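Local coordinates for enolase from the environmental genome shotgun sequencing of the Sargasso Sea (PDB 2QGY), which is of unknown function but binds magnesium and belongs to the enolase superfamily, whose members typically abstract a proton alpha to a substrate carboxylate, at residues 14-19 / 65-70; 107-112 / 280-285; 123-128 / 317-322; 271-276 / 300-305; 311-316 / 358-363. All blocks are in the same frame, centred on the assembly; numbering follows the deposited sequence.

Contact 1: residues 14-19 / 65-70; sequences SRLKIW and IIIKEL
Leu16 and Ile18, two residues apart on strand 13-21, both send their side chains onto Ile67 of helix 60-74, and the contact is almost wholly apolar. Ile67 offers its CG2 branch, which comes to rest against the tips of both strand residues: Ile18 CD1 lies 3.9 Å from Ile67 CG2, and Leu16 CD2 lies 4.1 Å from the same methyl. Leu16 runs across Ile67 at about a right angle. With CG1 anti to the carbonyl carbon (chi1 -58°) and CD1 extended beyond it, Ile18 crosses Ile67 obliquely and touches it with its CD1 end.

A second kind of packing is side chain on backbone. Leu16 CD2 presses on the helix at Lys68 CA, 3.7 Å away. The long chain of Lys68 then leads away, towards a weak, long ion pair with Glu379.

Strand and helix run nearly antiparallel, 175° between their directions, with axes 9.8 Å apart. Around them, Ile39 of strand 37-43 touches both Ile18 and Ile67, while Ala104 and Ile108 of helix 99-120 cover Ile67 as well. Since aliphatic branches do the work here, the helix is held on the sheet of the N-terminal domain by close fit and exclusion of water, without directional bonds between these two segments.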
# COMPACT_ATOMS: atom_id res chain seq x y z
N SER A 14 -12.89 5.61 24.27
CA SER A 14 -13.03 7.00 24.70
C SER A 14 -11.87 7.91 24.31
O SER A 14 -12.09 9.10 24.04
CB SER A 14 -13.37 7.13 26.19
OG SER A 14 -12.36 6.58 27.01
N ARG A 15 -10.66 7.36 24.24
CA ARG A 15 -9.50 8.22 24.07
C ARG A 15 -8.44 7.59 23.19
O ARG A 15 -8.26 6.38 23.21
CB ARG A 15 -8.92 8.58 25.43
CG ARG A 15 -8.13 9.86 25.44
CD ARG A 15 -7.84 10.30 26.90
NE ARG A 15 -9.06 10.72 27.60
CZ ARG A 15 -9.36 11.98 27.92
NH1 ARG A 15 -8.52 12.97 27.63
NH2 ARG A 15 -10.51 12.25 28.55
N LEU A 16 -7.77 8.44 22.40
CA LEU A 16 -6.60 8.04 21.62
C LEU A 16 -5.46 8.99 21.92
O LEU A 16 -5.63 10.20 21.90
CB LEU A 16 -6.90 8.04 20.11
CG LEU A 16 -5.74 7.77 19.11
CD1 LEU A 16 -5.22 6.35 19.20
CD2 LEU A 16 -6.21 8.08 17.68
N LYS A 17 -4.28 8.41 22.15
CA LYS A 17 -3.03 9.16 22.13
C LYS A 17 -2.06 8.50 21.14
O LYS A 17 -1.95 7.27 21.09
CB LYS A 17 -2.41 9.13 23.52
CG LYS A 17 -1.15 10.01 23.68
CD LYS A 17 -1.36 11.48 23.33
CE LYS A 17 -0.08 12.32 23.51
NZ LYS A 17 0.08 12.75 24.95
N ILE A 18 -1.36 9.35 20.41
CA ILE A 18 -0.33 8.89 19.47
C ILE A 18 0.93 9.71 19.74
O ILE A 18 0.84 10.94 19.89
CB ILE A 18 -0.76 9.09 17.99
CG1 ILE A 18 -2.06 8.37 17.68
CG2 ILE A 18 0.40 8.62 16.99
CD1 ILE A 18 -2.62 8.64 16.26
N TRP A 19 2.08 9.03 19.79
CA TRP A 19 3.37 9.72 19.80
C TRP A 19 4.12 9.28 18.57
O TRP A 19 4.08 8.10 18.22
CB TRP A 19 4.22 9.26 20.99
CG TRP A 19 3.70 9.60 22.34
CD1 TRP A 19 4.10 10.64 23.13
CD2 TRP A 19 2.74 8.85 23.12
NE1 TRP A 19 3.44 10.61 24.33
CE2 TRP A 19 2.59 9.53 24.35
CE3 TRP A 19 1.99 7.68 22.89
CZ2 TRP A 19 1.73 9.08 25.35
CZ3 TRP A 19 1.11 7.24 23.89
CH2 TRP A 19 1.01 7.93 25.11
N ILE A 65 -2.51 10.18 11.22
CA ILE A 65 -3.79 10.76 10.84
C ILE A 65 -4.82 9.70 10.44
O ILE A 65 -6.00 9.79 10.82
CB ILE A 65 -3.59 11.86 9.76
CG1 ILE A 65 -2.83 13.06 10.36
CG2 ILE A 65 -4.93 12.25 9.10
CD1 ILE A 65 -3.44 13.66 11.62
N ILE A 66 -4.37 8.68 9.72
CA ILE A 66 -5.21 7.53 9.39
C ILE A 66 -5.65 6.77 10.65
O ILE A 66 -6.83 6.48 10.79
CB ILE A 66 -4.51 6.59 8.37
CG1 ILE A 66 -4.37 7.30 7.02
CG2 ILE A 66 -5.32 5.29 8.21
CD1 ILE A 66 -3.41 6.53 6.08
N ILE A 67 -4.72 6.48 11.55
CA ILE A 67 -5.11 5.89 12.82
C ILE A 67 -6.17 6.75 13.51
O ILE A 67 -7.17 6.22 14.02
CB ILE A 67 -3.89 5.75 13.81
CG1 ILE A 67 -2.89 4.73 13.25
CG2 ILE A 67 -4.35 5.34 15.23
CD1 ILE A 67 -1.53 4.73 13.96
N LYS A 68 -5.96 8.06 13.54
CA LYS A 68 -6.91 8.97 14.16
C LYS A 68 -8.29 8.89 13.49
O LYS A 68 -9.33 8.84 14.18
CB LYS A 68 -6.40 10.42 14.13
CG LYS A 68 -7.41 11.41 14.78
CD LYS A 68 -6.82 12.80 15.03
CE LYS A 68 -7.31 13.83 14.01
NZ LYS A 68 -6.92 15.27 14.33
N GLU A 69 -8.31 8.84 12.16
CA GLU A 69 -9.61 8.78 11.46
C GLU A 69 -10.33 7.46 11.66
O GLU A 69 -11.59 7.42 11.80
CB GLU A 69 -9.47 9.08 9.98
CG GLU A 69 -9.15 10.54 9.64
CD GLU A 69 -10.16 11.55 10.21
OE1 GLU A 69 -11.38 11.27 10.14
OE2 GLU A 69 -9.74 12.61 10.70
N LEU A 70 -9.56 6.38 11.68
CA LEU A 70 -10.11 5.07 11.96
C LEU A 70 -10.66 5.03 13.39
O LEU A 70 -11.74 4.51 13.64
CB LEU A 70 -9.08 3.98 11.72
CG LEU A 70 -8.71 3.79 10.25
CD1 LEU A 70 -7.57 2.77 10.09
CD2 LEU A 70 -9.89 3.38 9.39

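Contact 2: residues 107-112 / 280-285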
# COMPACT_ATOMS: atom_id res chain seq x y z
N ALA A 107 -1.58 -1.03 14.34
CA ALA A 107 -1.39 -0.37 15.62
C ALA A 107 -2.70 -0.49 16.43
O ALA A 107 -2.65 -0.79 17.61
CB ALA A 107 -0.98 1.08 15.44
N ILE A 108 -3.83 -0.26 15.78
CA ILE A 108 -5.12 -0.26 16.48
C ILE A 108 -5.42 -1.71 16.89
O ILE A 108 -5.75 -1.96 18.05
CB ILE A 108 -6.26 0.29 15.63
CG1 ILE A 108 -6.06 1.79 15.34
CG2 ILE A 108 -7.62 0.08 16.36
CD1 ILE A 108 -7.00 2.33 14.20
N GLU A 109 -5.24 -2.67 15.97
CA GLU A 109 -5.59 -4.04 16.34
C GLU A 109 -4.74 -4.54 17.49
O GLU A 109 -5.24 -5.24 18.38
CB GLU A 109 -5.53 -5.02 15.16
CG GLU A 109 -6.32 -6.30 15.43
CD GLU A 109 -6.03 -7.40 14.43
OE1 GLU A 109 -6.40 -7.26 13.23
OE2 GLU A 109 -5.43 -8.39 14.87
N ILE A 110 -3.46 -4.20 17.48
CA ILE A 110 -2.55 -4.63 18.54
C ILE A 110 -3.03 -4.05 19.87
O ILE A 110 -3.02 -4.74 20.89
CB ILE A 110 -1.09 -4.20 18.23
CG1 ILE A 110 -0.52 -5.09 17.09
CG2 ILE A 110 -0.19 -4.33 19.50
CD1 ILE A 110 0.79 -4.58 16.49
N ALA A 111 -3.44 -2.79 19.87
CA ALA A 111 -3.98 -2.18 21.12
C ALA A 111 -5.25 -2.88 21.63
O ALA A 111 -5.45 -2.99 22.86
CB ALA A 111 -4.23 -0.70 20.95
N LEU A 112 -6.12 -3.29 20.71
CA LEU A 112 -7.34 -4.01 21.09
C LEU A 112 -7.01 -5.40 21.68
O LEU A 112 -7.68 -5.88 22.61
CB LEU A 112 -8.31 -4.11 19.91
CG LEU A 112 -8.87 -2.80 19.29
CD1 LEU A 112 -9.86 -3.08 18.20
CD2 LEU A 112 -9.49 -1.82 20.34
N GLY A 280 -1.01 -5.71 9.02
CA GLY A 280 -2.43 -5.31 9.07
C GLY A 280 -3.00 -5.54 10.45
O GLY A 280 -3.90 -4.81 10.91
N GLY A 281 -2.45 -6.56 11.14
CA GLY A 281 -2.88 -6.88 12.51
C GLY A 281 -2.42 -8.28 12.88
O GLY A 281 -1.77 -8.97 12.07
N LEU A 282 -2.80 -8.71 14.09
CA LEU A 282 -2.38 -10.03 14.59
C LEU A 282 -3.20 -11.19 14.03
O LEU A 282 -2.66 -12.29 13.83
CB LEU A 282 -2.38 -10.04 16.12
CG LEU A 282 -1.44 -8.97 16.69
CD1 LEU A 282 -1.27 -9.30 18.16
CD2 LEU A 282 -0.05 -8.98 15.98
N ILE A 283 -4.48 -10.93 13.76
CA ILE A 283 -5.37 -11.94 13.18
C ILE A 283 -4.71 -12.39 11.88
O ILE A 283 -4.62 -13.58 11.61
CB ILE A 283 -6.77 -11.34 12.91
CG1 ILE A 283 -7.57 -11.15 14.23
CG2 ILE A 283 -7.54 -12.19 11.90
CD1 ILE A 283 -8.99 -10.62 14.02
N ASP A 284 -4.25 -11.43 11.07
CA ASP A 284 -3.69 -11.78 9.77
C ASP A 284 -2.34 -12.47 9.83
O ASP A 284 -2.05 -13.34 9.02
CB ASP A 284 -3.67 -10.56 8.83
CG ASP A 284 -5.01 -10.39 8.09
OD1 ASP A 284 -5.90 -11.27 8.25
OD2 ASP A 284 -5.19 -9.38 7.37
N ILE A 285 -1.50 -12.07 10.77
CA ILE A 285 -0.22 -12.75 10.97
C ILE A 285 -0.44 -14.20 11.40
O ILE A 285 0.18 -15.13 10.89
CB ILE A 285 0.62 -11.99 12.01
CG1 ILE A 285 1.16 -10.71 11.38
CG2 ILE A 285 1.78 -12.86 12.57
CD1 ILE A 285 2.07 -9.92 12.25
O HOH W 1 -6.64 -5.19 11.55
O HOH W 2 -5.16 -8.66 11.25
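The N-terminus of helix 282-294, which follows barrel strand 271-272 and its loop, is held by a carboxylate from the N-terminal domain: Glu109 of helix 99-120 reaches over Gly281, the N-cap residue, and meets the first amides of the helix. Its CG stands anti to the backbone N (chi1 -161°) and the chain runs on extended, which carries the carboxylate to the helix end. There OE2 accepts a hydrogen bond from Ile283 N at 2.9 Å, through the syn lone pair and fairly straight at 163°. Leu282 N is close to OE2 as well, 2.8 Å away, but this bond is weak and bent (123°). Trp113 NE1 is a further donor to OE2.

The other oxygen works through water. Glu109 OE1 accepts a hydrogen bond from each of two waters: water 1 also donates to Gly280 O, and water 2 accepts from Asp284 N at 2.9 Å. Gly281 CA lies 3.6 Å from Glu109 OE1, a closeness that leaves no room for a side chain pointing that way. Beside the polar group, Ile110 CG1 packs on Leu282 CG at 4.0 Å, the two side chains crossing at about a right angle.

One buried carboxylate thus serves three successive amides, the third through water, and these bonds join the two domains; the helix dipole and the N-H groups would probably stabilise its negative charge.

Contact 3: residues 123-128 / 317-322; sequences PLNSLL and VCSSIP
Ser319 OG, in the last turn of helix 309-320, is gripped by two groups: Asn125 ND2 of helix 124-128 donates to it at 2.9 Å, and it is also hydrogen-bonded to His316 O, one turn back in its own helix. The bond from Asn125 is well formed, with an angle of 155° at the hydrogen and the oxygen just 1° out of the amide plane. Asn125 holds CG between its backbone N and carbonyl carbon (chi1 55°), which folds the amide back so that CB, too, lies close to the hydroxyl, 3.1 Å from Ser319 OG. Asn125 ND2 and Ser319 OG thus satisfy each other across the interface.

Next to this pair the contact becomes apolar. Leu128 lays its CD1 branch over the helix at Val317, 4.1 Å from Val317 CA, with Val317 CG2 nearly as near. Ser320 adds its CB, 3.7 Å from Leu128 CB, and its hydroxyl turns back to donate to Val317 O; its side chain has two conformers, so these details hold for one of them and are to that extent doubtful. Val317 O also accepts from Ser320 N.

Trp113 of helix 99-120 touches Leu128, and Ile285 of helix 282-294 touches Val317. The arrangement is helix-to-helix packing within the enolase-superfamily fold: short helix 124-128, which follows helix 99-120, packs on the C-terminal turn of barrel helix 309-320.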
# COMPACT_ATOMS: atom_id res chain seq x y z
N PRO A 123 -1.84 -12.89 29.79
CA PRO A 123 -0.91 -12.42 28.76
C PRO A 123 -1.42 -12.76 27.37
O PRO A 123 -2.17 -13.73 27.20
CB PRO A 123 0.39 -13.16 29.07
CG PRO A 123 0.05 -14.23 30.05
CD PRO A 123 -1.25 -13.90 30.69
N LEU A 124 -1.02 -11.97 26.38
CA LEU A 124 -1.56 -12.13 25.03
C LEU A 124 -1.36 -13.56 24.48
O LEU A 124 -2.27 -14.14 23.85
CB LEU A 124 -0.93 -11.10 24.10
CG LEU A 124 -1.27 -11.24 22.62
CD1 LEU A 124 -2.79 -11.26 22.39
CD2 LEU A 124 -0.61 -10.10 21.87
N ASN A 125 -0.20 -14.14 24.74
CA ASN A 125 0.07 -15.46 24.17
C ASN A 125 -0.95 -16.50 24.67
O ASN A 125 -1.33 -17.40 23.92
CB ASN A 125 1.54 -15.92 24.28
CG ASN A 125 2.11 -15.89 25.72
OD1 ASN A 125 1.42 -15.60 26.67
ND2 ASN A 125 3.41 -16.25 25.85
N SER A 126 -1.41 -16.33 25.90
CA SER A 126 -2.45 -17.20 26.49
C SER A 126 -3.83 -17.03 25.85
O SER A 126 -4.66 -17.95 25.90
CB SER A 126 -2.52 -17.00 28.01
OG SER A 126 -1.39 -17.60 28.64
N LEU A 127 -4.07 -15.86 25.25
CA LEU A 127 -5.25 -15.64 24.41
C LEU A 127 -5.10 -16.29 23.05
O LEU A 127 -6.09 -16.57 22.37
CB LEU A 127 -5.49 -14.15 24.19
CG LEU A 127 -5.95 -13.24 25.33
CD1 LEU A 127 -6.54 -11.96 24.69
CD2 LEU A 127 -6.98 -13.86 26.25
N LEU A 128 -3.87 -16.49 22.63
CA LEU A 128 -3.61 -16.95 21.28
C LEU A 128 -3.56 -18.47 21.18
O LEU A 128 -4.02 -19.05 20.19
CB LEU A 128 -2.32 -16.32 20.73
CG LEU A 128 -2.23 -14.79 20.63
CD1 LEU A 128 -0.98 -14.37 19.87
CD2 LEU A 128 -3.47 -14.19 19.96
N VAL A 317 3.28 -13.39 19.71
CA VAL A 317 2.86 -14.14 18.54
C VAL A 317 3.78 -15.34 18.33
O VAL A 317 3.30 -16.47 18.17
CB VAL A 317 2.81 -13.28 17.25
CG1 VAL A 317 2.67 -14.17 15.95
CG2 VAL A 317 1.65 -12.37 17.33
N CYS A 318 5.09 -15.10 18.36
CA CYS A 318 6.07 -16.17 18.11
C CYS A 318 5.95 -17.32 19.10
O CYS A 318 6.14 -18.48 18.72
CB CYS A 318 7.51 -15.65 18.13
SG CYS A 318 7.89 -14.65 16.68
N SER A 319 5.64 -16.99 20.35
CA SER A 319 5.47 -18.01 21.40
C SER A 319 4.22 -18.87 21.22
O SER A 319 4.12 -19.96 21.82
CB SER A 319 5.49 -17.37 22.79
OG SER A 319 4.25 -16.75 23.08
N SER A 320 3.33 -18.42 20.33
CA SER A 320 2.02 -19.02 20.20
C SER A 320 1.85 -19.81 18.90
O SER A 320 0.83 -20.44 18.70
CB SER A 320 0.93 -17.95 20.30
OG SER A 320 0.72 -17.31 19.06
N ILE A 321 2.86 -19.79 18.03
CA ILE A 321 2.77 -20.55 16.76
C ILE A 321 3.81 -21.69 16.68
O ILE A 321 4.92 -21.54 17.18
CB ILE A 321 2.85 -19.64 15.50
CG1 ILE A 321 4.16 -18.83 15.51
CG2 ILE A 321 1.65 -18.70 15.43
CD1 ILE A 321 4.53 -18.17 14.17
N PRO A 322 3.44 -22.84 16.06
CA PRO A 322 4.37 -23.98 16.00
C PRO A 322 5.45 -23.83 14.95
O PRO A 322 6.46 -24.55 15.01
CB PRO A 322 3.46 -25.15 15.64
CG PRO A 322 2.36 -24.55 14.85
CD PRO A 322 2.15 -23.16 15.42

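Contact 4: residues 271-276 / 300-305; sequences IFNPDI and SPHCWN
Asp275 spends both carboxylate oxygens on the segment 300-305. OD1 takes His302 ND1 at 2.6 Å on its anti lone pair, lying 19° out of the imidazole plane, and receives a weak, long bond from Trp304 N. OD2 uses its syn lone pair for Asn305 ND2, 2.8 Å away and almost straight at 176°; Ser277 N is a further donor to it. The anti placement of CG in Asp275 (chi1 -172°) carries the carboxylate to these donors.

The backbones are joined as well. Ser300 N donates to Phe272 O at 2.9 Å, His302 N to Pro274 O at 2.9 Å, and Ile276 N to His302 O at 3.1 Å, so the last two bracket Asp275 in a single bridge with His302. Asn273 turns its amide elsewhere: OD1 accepts from Glu252 N, and the side chain is about 4 Å from the bound magnesium ion, whose ligands are Asp200, Glu226 and Glu252.

Here two neighbouring parallel strands continue as loops at the C-terminal end of the barrel, beside the metal site. A histidine hydrogen-bonded to an aspartate from the loop after the preceding strand resembles the His-Asp pair of mandelate-racemase-like enzymes, although a catalytic role is not established for this protein.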
# COMPACT_ATOMS: atom_id res chain seq x y z
N ILE A 271 10.55 -18.96 4.17
CA ILE A 271 10.22 -18.25 5.42
C ILE A 271 9.57 -16.93 5.02
O ILE A 271 10.02 -16.28 4.10
CB ILE A 271 11.52 -17.94 6.24
CG1 ILE A 271 12.28 -19.23 6.62
CG2 ILE A 271 11.19 -17.08 7.51
CD1 ILE A 271 13.74 -18.99 7.10
N PHE A 272 8.52 -16.52 5.72
CA PHE A 272 7.96 -15.19 5.48
C PHE A 272 8.35 -14.27 6.64
O PHE A 272 8.35 -14.70 7.78
CB PHE A 272 6.43 -15.25 5.46
CG PHE A 272 5.85 -16.10 4.35
CD1 PHE A 272 6.52 -16.30 3.14
CD2 PHE A 272 4.60 -16.69 4.53
CE1 PHE A 272 5.92 -17.07 2.11
CE2 PHE A 272 4.00 -17.45 3.49
CZ PHE A 272 4.67 -17.63 2.30
N ASN A 273 8.65 -13.00 6.36
CA ASN A 273 8.99 -12.06 7.42
C ASN A 273 8.13 -10.76 7.33
O ASN A 273 8.67 -9.68 7.31
CB ASN A 273 10.50 -11.77 7.44
CG ASN A 273 10.97 -10.94 6.24
OD1 ASN A 273 10.36 -10.99 5.16
ND2 ASN A 273 12.02 -10.13 6.43
N PRO A 274 6.80 -10.89 7.33
CA PRO A 274 5.98 -9.66 7.39
C PRO A 274 6.36 -8.93 8.69
O PRO A 274 6.75 -9.57 9.70
CB PRO A 274 4.54 -10.18 7.49
CG PRO A 274 4.66 -11.54 8.12
CD PRO A 274 5.97 -12.10 7.49
N ASP A 275 6.21 -7.61 8.71
CA ASP A 275 6.54 -6.88 9.96
C ASP A 275 5.36 -7.04 10.92
O ASP A 275 4.19 -7.04 10.53
CB ASP A 275 6.80 -5.40 9.67
CG ASP A 275 7.34 -4.65 10.90
OD1 ASP A 275 8.58 -4.51 11.04
OD2 ASP A 275 6.53 -4.22 11.75
N ILE A 276 5.70 -7.26 12.18
CA ILE A 276 4.70 -7.45 13.22
C ILE A 276 3.67 -6.31 13.30
O ILE A 276 2.47 -6.51 13.68
CB ILE A 276 5.41 -7.66 14.60
CG1 ILE A 276 4.39 -8.04 15.70
CG2 ILE A 276 6.25 -6.38 15.00
CD1 ILE A 276 3.68 -9.41 15.51
N SER A 300 9.10 -15.62 10.45
CA SER A 300 10.06 -14.91 11.28
C SER A 300 9.62 -13.47 11.19
O SER A 300 9.97 -12.79 10.26
CB SER A 300 11.46 -15.03 10.67
OG SER A 300 12.40 -14.24 11.40
N PRO A 301 8.81 -12.99 12.13
CA PRO A 301 8.37 -11.61 11.96
C PRO A 301 9.51 -10.58 11.88
O PRO A 301 10.53 -10.69 12.59
CB PRO A 301 7.50 -11.36 13.20
CG PRO A 301 7.04 -12.75 13.60
CD PRO A 301 8.29 -13.60 13.37
N HIS A 302 9.33 -9.60 11.01
CA HIS A 302 10.28 -8.54 10.84
C HIS A 302 9.90 -7.57 11.96
O HIS A 302 8.74 -7.49 12.34
CB HIS A 302 10.07 -7.94 9.45
CG HIS A 302 10.85 -6.69 9.14
ND1 HIS A 302 10.31 -5.43 9.32
CD2 HIS A 302 12.04 -6.50 8.53
CE1 HIS A 302 11.17 -4.52 8.88
NE2 HIS A 302 12.23 -5.14 8.41
N CYS A 303 10.87 -6.88 12.53
CA CYS A 303 10.56 -5.96 13.63
C CYS A 303 11.51 -4.76 13.63
O CYS A 303 12.30 -4.56 14.56
CB CYS A 303 10.57 -6.68 15.00
SG CYS A 303 9.80 -5.60 16.30
N TRP A 304 11.45 -3.96 12.57
CA TRP A 304 12.21 -2.73 12.55
C TRP A 304 11.27 -1.65 13.12
O TRP A 304 10.65 -0.86 12.41
CB TRP A 304 12.75 -2.40 11.16
CG TRP A 304 13.68 -1.21 11.14
CD1 TRP A 304 14.61 -0.88 12.08
CD2 TRP A 304 13.69 -0.17 10.17
NE1 TRP A 304 15.24 0.30 11.74
CE2 TRP A 304 14.71 0.75 10.56
CE3 TRP A 304 12.97 0.07 9.00
CZ2 TRP A 304 15.01 1.90 9.81
CZ3 TRP A 304 13.28 1.22 8.24
CH2 TRP A 304 14.28 2.12 8.67
N ASN A 305 11.19 -1.66 14.45
CA ASN A 305 10.20 -0.89 15.22
C ASN A 305 10.87 -0.65 16.57
O ASN A 305 12.04 -1.03 16.78
CB ASN A 305 8.95 -1.74 15.49
CG ASN A 305 8.17 -2.09 14.22
OD1 ASN A 305 7.70 -1.20 13.51
ND2 ASN A 305 7.97 -3.36 13.98

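Contact 5: residues 311-316 / 358-363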
# COMPACT_ATOMS: atom_id res chain seq x y z
N ALA A 311 7.92 -5.12 19.77
CA ALA A 311 8.68 -6.32 20.18
C ALA A 311 7.83 -7.24 21.05
O ALA A 311 7.87 -8.47 20.89
CB ALA A 311 10.04 -5.96 20.86
N SER A 312 7.07 -6.68 21.99
CA SER A 312 6.23 -7.52 22.85
C SER A 312 5.18 -8.29 22.07
O SER A 312 4.97 -9.48 22.31
CB SER A 312 5.57 -6.70 23.95
OG SER A 312 4.86 -7.58 24.81
N ALA A 313 4.50 -7.61 21.14
CA ALA A 313 3.52 -8.29 20.28
C ALA A 313 4.20 -9.42 19.50
O ALA A 313 3.66 -10.55 19.41
CB ALA A 313 2.90 -7.28 19.31
N MET A 314 5.37 -9.14 18.96
CA MET A 314 6.09 -10.13 18.17
C MET A 314 6.38 -11.37 19.03
O MET A 314 6.14 -12.50 18.61
CB MET A 314 7.42 -9.54 17.64
CG MET A 314 8.34 -10.53 16.83
SD MET A 314 9.93 -9.90 16.35
CE MET A 314 10.67 -9.52 17.95
N LEU A 315 6.93 -11.15 20.21
CA LEU A 315 7.28 -12.26 21.09
C LEU A 315 6.05 -13.08 21.47
O LEU A 315 6.08 -14.33 21.44
CB LEU A 315 8.04 -11.77 22.34
CG LEU A 315 9.36 -11.05 22.08
CD1 LEU A 315 9.99 -10.64 23.40
CD2 LEU A 315 10.33 -11.93 21.25
N HIS A 316 4.96 -12.40 21.80
CA HIS A 316 3.72 -13.12 22.12
C HIS A 316 3.23 -13.96 20.92
O HIS A 316 2.85 -15.13 21.07
CB HIS A 316 2.63 -12.15 22.60
CG HIS A 316 2.79 -11.73 24.04
ND1 HIS A 316 2.40 -12.53 25.10
CD2 HIS A 316 3.29 -10.59 24.58
CE1 HIS A 316 2.64 -11.89 26.23
NE2 HIS A 316 3.20 -10.73 25.95
N ALA A 358 -0.57 -9.19 32.11
CA ALA A 358 -1.72 -9.21 31.23
C ALA A 358 -1.43 -8.49 29.89
O ALA A 358 -0.68 -7.50 29.86
CB ALA A 358 -2.93 -8.58 31.92
N GLY A 359 -2.05 -8.98 28.82
CA GLY A 359 -1.91 -8.38 27.48
C GLY A 359 -0.46 -8.37 27.05
O GLY A 359 0.21 -9.38 27.14
N LEU A 360 0.05 -7.21 26.62
CA LEU A 360 1.43 -7.09 26.18
C LEU A 360 2.38 -6.72 27.30
O LEU A 360 3.59 -6.59 27.09
CB LEU A 360 1.55 -6.00 25.11
CG LEU A 360 0.70 -6.19 23.87
CD1 LEU A 360 0.72 -4.85 23.06
CD2 LEU A 360 1.27 -7.36 23.05
N GLY A 361 1.84 -6.48 28.49
CA GLY A 361 2.71 -6.21 29.64
C GLY A 361 3.44 -4.88 29.55
O GLY A 361 4.50 -4.71 30.16
N ILE A 362 2.86 -3.92 28.83
CA ILE A 362 3.53 -2.63 28.58
C ILE A 362 3.43 -1.72 29.82
O ILE A 362 2.34 -1.47 30.34
CB ILE A 362 3.00 -1.95 27.30
CG1 ILE A 362 3.31 -2.83 26.07
CG2 ILE A 362 3.56 -0.52 27.14
CD1 ILE A 362 4.76 -3.03 25.79
N VAL A 363 4.57 -1.22 30.24
CA VAL A 363 4.66 -0.20 31.27
C VAL A 363 5.48 0.93 30.68
O VAL A 363 6.69 0.81 30.54
CB VAL A 363 5.38 -0.74 32.54
CG1 VAL A 363 5.56 0.36 33.61
CG2 VAL A 363 4.61 -1.93 33.15
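Residues 358-361 form a type II' beta turn, closed by Gly361 N to Ala358 O, and the turn sits on one face of helix 309-320 with Leu360 opposite Ser312. Gly359 takes the positive phi (59°) of the turn's second position.

The polar link is a single bond: Ser312 OG donates to Leu360 O at 2.8 Å, lying in the carbonyl plane on a lone pair. Ser312 has its hydroxyl anti to the backbone N (chi1 -176°), directed out from the helix to the turn. The same residue gives its CB to Ile362, whose CD1 lies 4.2 Å from it.

Leu360 supplies most of the apolar contact. Its CD2 methyl rests on the helix backbone, 3.7 Å from Ala313 CA, and also meets Ala313 CB at 4.1 Å. One helical turn further on, His316 leans across Leu360, with its CD2 4.1 Å from the CD2 of Leu360. The imidazole passes near Gly359 O, but at 3.5 Å from NE2 the angle is too poor for a hydrogen bond; its polar anchor is instead ND1, which pairs with Asn125 N.

The turn has further backbone anchors: Leu360 N donates to Asp114 OD1 of helix 99-120, and the backbone of Gly359 bonds with Leu122 and Leu124. It therefore lies between barrel helix 309-320, helix 99-120 and the short helix 124-128, while Leu315 packs on Phe345 and Ile354 of the hairpin formed by strands 345-348 and 351-354.

From the N terminus, contact 1 closes first, bringing helix 60-74 back onto strand 13-21 within the N-terminal domain. Contact 2 opens next on helix 99-120, touching contact 1 where Ile108 meets Leu70, and joins that domain to helix 282-294 of the barrel. Contact 3 opens at 123-128 and closes at 317-322, so it crosses contact 2. Contact 4 joins successive barrel strand ends; it is nested within the loop of contact 3 and crosses contact 2. Contact 5 crosses contact 3, shares helix 309-320 with it and returns the chain from 358-363. Ile276 and Met314 bring contacts 4 and 5 together, linking the metal-site end to the outer helices.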